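Local coordinates for putative ATP-grasp superfamily protein (Archaeoglobus fulgidus, PDB 3DF7) that is of unknown function but probably binds ATP, and perhaps a metal ion, as expected of an ATP-grasp superfamily protein, at residues A[3-8]-A[42-47]; A[65-70]-A[93-98]; A[82-87]-A[103-108]. One frame throughout, in Å; residues are numbered along the deposited sequence.

From the N terminus, strand 3-8 leads through helix 18-35 and back to the sheet at strand 40-42, and contact 1 closes that loop. Contact 2 opens only afterwards, at the end of helix 63-67. The chain then runs through strand 72-76 and helix 83-92, and contact 2 closes around 93-98. Contact 3 starts inside that loop and ends beyond it, at 103-108, so contacts 2 and 3 cross, although their nearest atoms stay about 6 Å apart. Contact 1 touches contact 2 (F5 on L67, T42 OG1 probably hydrogen-bonded to S70 OG) and contact 3 (F7 on L87). Contact 1 pairs strand 3-8 with edge strand 40-42, contact 2 joins two helix-to-strand connections, and contact 3 packs two helices.

Contact 1 (A[3-8]-A[42-47]); sequences KLFLFE and TGFVRP
T42 is joined to strand 3-8 by two backbone hydrogen bonds, one through its N and one through its O. T42 N donates to L4 O over 2.8 Å along an almost straight line (173° at the hydrogen). In return, L6 N gives its hydrogen to T42 O at 3.2 Å. These two bonds bracket F5, the parallel bridge partner of T42, and OG1 of T42 sits 3.2 Å from F5 CA, with S70 OG as its firmer polar partner.

The regular pairing then stops. At G43 the chain swings off the strand, and a CB there would run into both L6 O and the preceding carbonyl. Where the next parallel bond, F44 N to L6 O, would be expected, direct pairing gives way to a water: it donates to L6 O at 2.7 Å and accepts from F44 N at 3.0 Å. The same water hovers above the centre of one face of the F44 ring.

Strand 3-8, helix 18-35 and strand 40-42 form a beta-alpha-beta crossover of a Rossmann-like parallel sheet. The helix covers the sheet face bearing L4 and L6, whereas helix 63-67 lies against F5.

The dense, buried part of the contact is aromatic. F44 takes a chi1 of 53°, its CG between the backbone N and the carbonyl carbon, and this brings the ring's far end to two phenylalanines of the strand. F44 CE2 reaches the edge of the F5 ring at CE1 (3.8 Å), and F44 CZ meets the edge of F7 at CD1 (3.9 Å). At the other, partly exposed end, K3 CB and CD rest on T42 CG2, the former at 3.8 Å, and the chain of this lysine, bent at chi2, leads away from the threonine, its NZ in a long, weak ion pair with E40.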
# COMPACT_ATOMS: atom_id res chain seq x y z
N LYS A 3 12.74 19.60 2.55
CA LYS A 3 12.44 18.79 3.73
C LYS A 3 11.20 17.93 3.50
O LYS A 3 10.13 18.43 3.15
CB LYS A 3 12.20 19.70 4.93
CG LYS A 3 13.35 20.64 5.28
CD LYS A 3 14.60 19.88 5.68
CE LYS A 3 15.63 20.81 6.32
NZ LYS A 3 15.97 21.95 5.43
N LEU A 4 11.34 16.62 3.69
CA LEU A 4 10.20 15.72 3.52
C LEU A 4 9.77 15.16 4.87
O LEU A 4 10.55 14.48 5.55
CB LEU A 4 10.55 14.56 2.59
CG LEU A 4 9.47 13.46 2.53
CD1 LEU A 4 8.19 14.02 1.91
CD2 LEU A 4 9.98 12.28 1.72
N PHE A 5 8.54 15.46 5.26
CA PHE A 5 8.02 14.91 6.51
C PHE A 5 7.54 13.51 6.15
O PHE A 5 6.58 13.36 5.38
CB PHE A 5 6.83 15.74 7.04
CG PHE A 5 6.12 15.09 8.19
CD1 PHE A 5 6.80 14.79 9.37
CD2 PHE A 5 4.77 14.76 8.09
CE1 PHE A 5 6.15 14.17 10.44
CE2 PHE A 5 4.11 14.14 9.15
CZ PHE A 5 4.80 13.84 10.33
N LEU A 6 8.22 12.50 6.69
CA LEU A 6 7.88 11.11 6.43
C LEU A 6 7.24 10.51 7.68
O LEU A 6 7.81 10.57 8.77
CB LEU A 6 9.14 10.31 6.08
CG LEU A 6 8.92 8.82 5.75
CD1 LEU A 6 8.08 8.73 4.50
CD2 LEU A 6 10.25 8.10 5.58
N PHE A 7 6.05 9.94 7.52
CA PHE A 7 5.32 9.36 8.64
C PHE A 7 4.59 8.06 8.28
O PHE A 7 3.88 8.00 7.28
CB PHE A 7 4.29 10.39 9.14
CG PHE A 7 3.37 9.87 10.21
CD1 PHE A 7 3.63 10.10 11.56
CD2 PHE A 7 2.22 9.15 9.87
CE1 PHE A 7 2.77 9.63 12.55
CE2 PHE A 7 1.35 8.67 10.85
CZ PHE A 7 1.63 8.91 12.19
N GLU A 8 4.78 7.03 9.10
CA GLU A 8 4.09 5.75 8.90
C GLU A 8 3.44 5.45 10.25
O GLU A 8 4.10 5.53 11.29
CB GLU A 8 5.06 4.65 8.47
CG GLU A 8 4.37 3.34 8.09
CD GLU A 8 3.97 2.52 9.30
OE1 GLU A 8 4.80 2.39 10.22
OE2 GLU A 8 2.83 2.00 9.34
N THR A 42 12.47 14.70 7.64
CA THR A 42 12.10 15.29 8.92
C THR A 42 11.03 14.37 9.46
O THR A 42 10.38 13.65 8.70
CB THR A 42 11.50 16.70 8.75
OG1 THR A 42 10.29 16.62 8.00
CG2 THR A 42 12.48 17.62 8.04
N GLY A 43 10.85 14.36 10.78
CA GLY A 43 9.85 13.48 11.36
C GLY A 43 10.30 12.92 12.69
O GLY A 43 11.30 13.36 13.25
N PHE A 44 9.57 11.92 13.17
CA PHE A 44 9.85 11.31 14.46
C PHE A 44 9.40 9.86 14.47
O PHE A 44 8.66 9.42 13.59
CB PHE A 44 9.09 12.08 15.54
CG PHE A 44 7.62 12.22 15.23
CD1 PHE A 44 6.73 11.20 15.57
CD2 PHE A 44 7.14 13.32 14.53
CE1 PHE A 44 5.39 11.28 15.20
CE2 PHE A 44 5.80 13.40 14.15
CZ PHE A 44 4.92 12.38 14.49
N VAL A 45 9.84 9.11 15.47
CA VAL A 45 9.44 7.71 15.60
C VAL A 45 9.00 7.42 17.02
O VAL A 45 9.27 8.20 17.94
CB VAL A 45 10.59 6.75 15.22
CG1 VAL A 45 11.02 7.01 13.79
CG2 VAL A 45 11.77 6.93 16.17
N ARG A 46 8.30 6.31 17.21
CA ARG A 46 7.85 5.91 18.53
C ARG A 46 9.09 5.47 19.32
O ARG A 46 10.11 5.11 18.73
CB ARG A 46 6.86 4.74 18.44
CG ARG A 46 5.49 5.12 17.88
CD ARG A 46 4.64 3.88 17.66
NE ARG A 46 4.57 3.02 18.84
CZ ARG A 46 3.89 3.32 19.95
NH1 ARG A 46 3.22 4.46 20.04
NH2 ARG A 46 3.90 2.48 20.97
N PRO A 47 9.01 5.47 20.65
CA PRO A 47 10.15 5.07 21.48
C PRO A 47 10.73 3.70 21.14
O PRO A 47 11.95 3.54 21.08
CB PRO A 47 9.58 5.11 22.89
CG PRO A 47 8.58 6.22 22.81
CD PRO A 47 7.90 5.95 21.49
O HOH W 1 7.33 11.02 11.40

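Contact 2 (A[65-70]-A[93-98])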
# COMPACT_ATOMS: atom_id res chain seq x y z
N LYS A 65 3.95 20.44 14.39
CA LYS A 65 5.23 21.12 14.51
C LYS A 65 6.23 20.71 13.42
O LYS A 65 7.07 21.51 13.00
CB LYS A 65 5.83 20.85 15.89
CG LYS A 65 4.94 21.29 17.04
CD LYS A 65 4.73 22.80 17.03
CE LYS A 65 3.59 23.21 17.94
NZ LYS A 65 2.27 22.75 17.41
N TYR A 66 6.13 19.46 12.98
CA TYR A 66 7.02 18.95 11.95
C TYR A 66 6.51 19.38 10.57
O TYR A 66 7.29 19.75 9.70
CB TYR A 66 7.12 17.43 12.04
CG TYR A 66 7.77 16.96 13.32
CD1 TYR A 66 7.07 16.94 14.52
CD2 TYR A 66 9.11 16.57 13.34
CE1 TYR A 66 7.68 16.55 15.71
CE2 TYR A 66 9.73 16.18 14.52
CZ TYR A 66 9.01 16.17 15.70
OH TYR A 66 9.62 15.77 16.87
N LEU A 67 5.20 19.32 10.39
CA LEU A 67 4.59 19.72 9.12
C LEU A 67 4.86 21.19 8.82
O LEU A 67 5.05 21.57 7.66
CB LEU A 67 3.08 19.48 9.16
CG LEU A 67 2.63 18.02 9.00
CD1 LEU A 67 1.16 17.88 9.38
CD2 LEU A 67 2.87 17.59 7.57
N GLU A 68 4.87 22.02 9.86
CA GLU A 68 5.11 23.45 9.72
C GLU A 68 6.51 23.77 9.20
O GLU A 68 6.75 24.86 8.67
CB GLU A 68 4.90 24.16 11.06
CG GLU A 68 3.53 23.95 11.69
CD GLU A 68 3.40 24.62 13.05
OE1 GLU A 68 4.30 24.45 13.90
OE2 GLU A 68 2.38 25.31 13.27
N LYS A 69 7.43 22.82 9.35
CA LYS A 69 8.80 23.03 8.90
C LYS A 69 9.19 22.16 7.70
O LYS A 69 10.37 22.06 7.35
CB LYS A 69 9.76 22.73 10.06
CG LYS A 69 9.52 23.58 11.31
CD LYS A 69 9.89 25.04 11.08
CE LYS A 69 9.66 25.88 12.33
NZ LYS A 69 8.21 25.97 12.70
N SER A 70 8.20 21.55 7.07
CA SER A 70 8.46 20.68 5.92
C SER A 70 8.04 21.29 4.58
O SER A 70 7.17 22.16 4.54
CB SER A 70 7.75 19.34 6.12
OG SER A 70 8.26 18.67 7.26
N LYS A 93 -2.94 20.78 4.60
CA LYS A 93 -3.02 22.18 5.00
C LYS A 93 -1.64 22.82 5.17
O LYS A 93 -1.54 24.04 5.30
CB LYS A 93 -3.80 22.28 6.32
CG LYS A 93 -4.04 23.70 6.84
CD LYS A 93 -5.06 24.48 6.00
CE LYS A 93 -4.45 25.04 4.72
NZ LYS A 93 -5.46 25.79 3.92
N TYR A 94 -0.58 22.01 5.16
CA TYR A 94 0.77 22.53 5.36
C TYR A 94 1.73 22.59 4.17
O TYR A 94 2.29 23.65 3.89
CB TYR A 94 1.47 21.77 6.48
CG TYR A 94 0.79 21.93 7.82
CD1 TYR A 94 -0.31 21.14 8.16
CD2 TYR A 94 1.23 22.89 8.73
CE1 TYR A 94 -0.96 21.31 9.37
CE2 TYR A 94 0.57 23.07 9.95
CZ TYR A 94 -0.52 22.28 10.26
OH TYR A 94 -1.18 22.46 11.45
N CYS A 95 1.94 21.47 3.50
CA CYS A 95 2.87 21.45 2.37
C CYS A 95 2.51 20.48 1.26
O CYS A 95 1.47 19.83 1.30
CB CYS A 95 4.28 21.14 2.89
SG CYS A 95 4.33 19.71 3.99
N GLU A 96 3.38 20.40 0.25
CA GLU A 96 3.14 19.53 -0.90
C GLU A 96 2.95 18.09 -0.46
O GLU A 96 3.62 17.61 0.45
CB GLU A 96 4.31 19.61 -1.89
CG GLU A 96 3.99 18.93 -3.22
CD GLU A 96 5.22 18.70 -4.09
OE1 GLU A 96 6.02 19.64 -4.26
OE2 GLU A 96 5.37 17.57 -4.61
N ASN A 97 2.05 17.40 -1.15
CA ASN A 97 1.73 16.00 -0.86
C ASN A 97 2.35 15.11 -1.93
O ASN A 97 2.05 15.25 -3.11
CB ASN A 97 0.21 15.83 -0.85
CG ASN A 97 -0.23 14.45 -0.39
OD1 ASN A 97 0.59 13.56 -0.16
ND2 ASN A 97 -1.54 14.28 -0.25
N LEU A 98 3.23 14.19 -1.52
CA LEU A 98 3.86 13.28 -2.47
C LEU A 98 2.94 12.08 -2.70
O LEU A 98 3.19 11.25 -3.57
CB LEU A 98 5.22 12.78 -1.95
CG LEU A 98 6.32 13.82 -1.74
CD1 LEU A 98 7.64 13.11 -1.52
CD2 LEU A 98 6.42 14.73 -2.97
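L67 lies across the ring of Y94, and the principal interaction is a CH-pi contact. With CG anti to the carbonyl carbon (chi1 -63°), the Y94 ring turns one face to L67 CB, which stands 4.0 Å from the Y94 ring centroid and 24° off its normal, shifted toward the CG rim. L67 CD1 extends the overlap, 3.8 Å from Y94 CD1.

Simple van der Waals contacts flank this pair. E68 runs alongside the tyrosine, its CG 3.5 Å from Y94 CE2, with the carboxylate and ring planes 66° apart. C95 CB approaches S70 O at 3.5 Å. With an alanine in place of Y94, L67 CB and E68 CG would probably lose the surface they rest on, opening a gap.

No hydrogen bond joins the two segments. Within 65-70, S70 N to L67 O (3.2 Å) closes the type I turn L67-S70, while Y66 O, just before it, accepts from S70 OG (2.8 Å) and K69 N from opposite faces of its plane; S70 OG also bonds T42 OG1.

Both segments carry the chain from a helix into a strand, 72-76 and 96-97; such neighbouring alpha-to-beta connections at one end of a parallel sheet are typical of Rossmann-like folds.

Contact 3 (A[82-87]-A[103-108]); sequences FLLYTL and RAIAVT
Y85 bridges two residues of helix 103-108, and its atoms can be followed outward. At the root, Y85 CA lies 3.7 Å from I105 CG2. Y85 CB stays on the same methyl, 3.9 Å from I105 CG2. With CG anti to the backbone N (chi1 168°), the ring passes on to the next residue: Y85 CD1 and CE1 each come within 3.7 Å of A106 CB, which sits obliquely to the ring. Beyond them, Y85 OH makes a weak hydrogen bond to K89 NZ, farther along its own helix.

The two helical segments run antiparallel, 170° between directions and 8.8 Å between axes. They flank strand 96-97 in the chain, a helix-strand-helix passage at the edge of the Rossmann-like domain. L84 and L87 rest helix 83-92 on I75 of the sheet, while T108 of the other helix touches A247.

I105 also reaches past Y85 toward the buried side. Both of its branches, CG2 and CD1, abut L84, the two side chains crossing at about a right angle: L84 CG is 3.8 Å from I105 CG2 and 4.0 Å from I105 CD1. At the opposite margin, the F82 ring turns its edge to a backbone oxygen, F82 CE1 lying 4.0 Å from A106 O.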
# COMPACT_ATOMS: atom_id res chain seq x y z
N PHE A 82 -10.97 5.51 8.32
CA PHE A 82 -10.59 6.77 7.70
C PHE A 82 -9.35 7.43 8.32
O PHE A 82 -9.21 8.65 8.31
CB PHE A 82 -11.77 7.74 7.74
CG PHE A 82 -12.92 7.30 6.88
CD1 PHE A 82 -12.84 7.39 5.50
CD2 PHE A 82 -14.06 6.74 7.45
CE1 PHE A 82 -13.88 6.92 4.69
CE2 PHE A 82 -15.11 6.27 6.65
CZ PHE A 82 -15.01 6.36 5.26
N LEU A 83 -8.45 6.60 8.86
CA LEU A 83 -7.23 7.10 9.47
C LEU A 83 -6.32 7.75 8.42
O LEU A 83 -5.88 8.89 8.59
CB LEU A 83 -6.48 5.96 10.16
CG LEU A 83 -5.12 6.28 10.78
CD1 LEU A 83 -5.27 7.36 11.84
CD2 LEU A 83 -4.54 5.01 11.38
N LEU A 84 -6.04 7.03 7.34
CA LEU A 84 -5.19 7.57 6.28
C LEU A 84 -5.81 8.87 5.77
O LEU A 84 -5.11 9.85 5.54
CB LEU A 84 -5.07 6.57 5.13
CG LEU A 84 -4.27 7.07 3.91
CD1 LEU A 84 -2.83 7.35 4.32
CD2 LEU A 84 -4.31 6.04 2.79
N TYR A 85 -7.13 8.86 5.62
CA TYR A 85 -7.85 10.03 5.15
C TYR A 85 -7.65 11.25 6.06
O TYR A 85 -7.22 12.31 5.59
CB TYR A 85 -9.35 9.71 5.07
CG TYR A 85 -10.22 10.94 4.86
CD1 TYR A 85 -10.30 11.57 3.62
CD2 TYR A 85 -10.92 11.50 5.93
CE1 TYR A 85 -11.06 12.73 3.45
CE2 TYR A 85 -11.68 12.65 5.77
CZ TYR A 85 -11.74 13.26 4.53
OH TYR A 85 -12.48 14.41 4.36
N THR A 86 -7.93 11.09 7.35
CA THR A 86 -7.80 12.21 8.28
C THR A 86 -6.38 12.73 8.41
O THR A 86 -6.16 13.94 8.47
CB THR A 86 -8.37 11.85 9.67
OG1 THR A 86 -7.59 10.80 10.26
CG2 THR A 86 -9.81 11.39 9.54
N LEU A 87 -5.41 11.82 8.45
CA LEU A 87 -4.02 12.23 8.57
C LEU A 87 -3.58 13.03 7.35
O LEU A 87 -2.93 14.07 7.47
CB LEU A 87 -3.11 11.01 8.75
CG LEU A 87 -3.27 10.26 10.08
CD1 LEU A 87 -2.47 8.98 10.04
CD2 LEU A 87 -2.81 11.15 11.23
N ARG A 103 -9.25 13.79 -0.78
CA ARG A 103 -10.47 13.62 -1.56
C ARG A 103 -10.50 12.22 -2.18
O ARG A 103 -11.49 11.50 -2.08
CB ARG A 103 -10.54 14.69 -2.66
CG ARG A 103 -11.81 14.67 -3.50
CD ARG A 103 -11.84 15.81 -4.52
NE ARG A 103 -11.19 15.49 -5.80
CZ ARG A 103 -9.88 15.46 -6.01
NH1 ARG A 103 -9.03 15.73 -5.02
NH2 ARG A 103 -9.41 15.18 -7.22
N ALA A 104 -9.40 11.85 -2.83
CA ALA A 104 -9.29 10.54 -3.47
C ALA A 104 -9.27 9.41 -2.44
O ALA A 104 -9.87 8.36 -2.64
CB ALA A 104 -8.03 10.50 -4.32
N ILE A 105 -8.57 9.65 -1.33
CA ILE A 105 -8.46 8.65 -0.27
C ILE A 105 -9.81 8.36 0.39
O ILE A 105 -10.06 7.24 0.83
CB ILE A 105 -7.41 9.10 0.79
CG1 ILE A 105 -6.02 9.12 0.14
CG2 ILE A 105 -7.43 8.17 2.01
CD1 ILE A 105 -4.91 9.70 1.02
N ALA A 106 -10.68 9.36 0.44
CA ALA A 106 -11.99 9.16 1.04
C ALA A 106 -12.78 8.13 0.23
O ALA A 106 -13.57 7.37 0.77
CB ALA A 106 -12.75 10.48 1.11
N VAL A 107 -12.54 8.11 -1.08
CA VAL A 107 -13.23 7.17 -1.96
C VAL A 107 -12.61 5.77 -1.90
O VAL A 107 -13.32 4.78 -1.74
CB VAL A 107 -13.20 7.64 -3.43
CG1 VAL A 107 -13.80 6.56 -4.34
CG2 VAL A 107 -13.99 8.93 -3.58
N THR A 108 -11.29 5.70 -2.02
CA THR A 108 -10.61 4.41 -1.99
C THR A 108 -10.64 3.73 -0.62
O THR A 108 -10.47 2.52 -0.52
CB THR A 108 -9.12 4.53 -2.44
OG1 THR A 108 -8.41 5.36 -1.51
CG2 THR A 108 -9.04 5.14 -3.83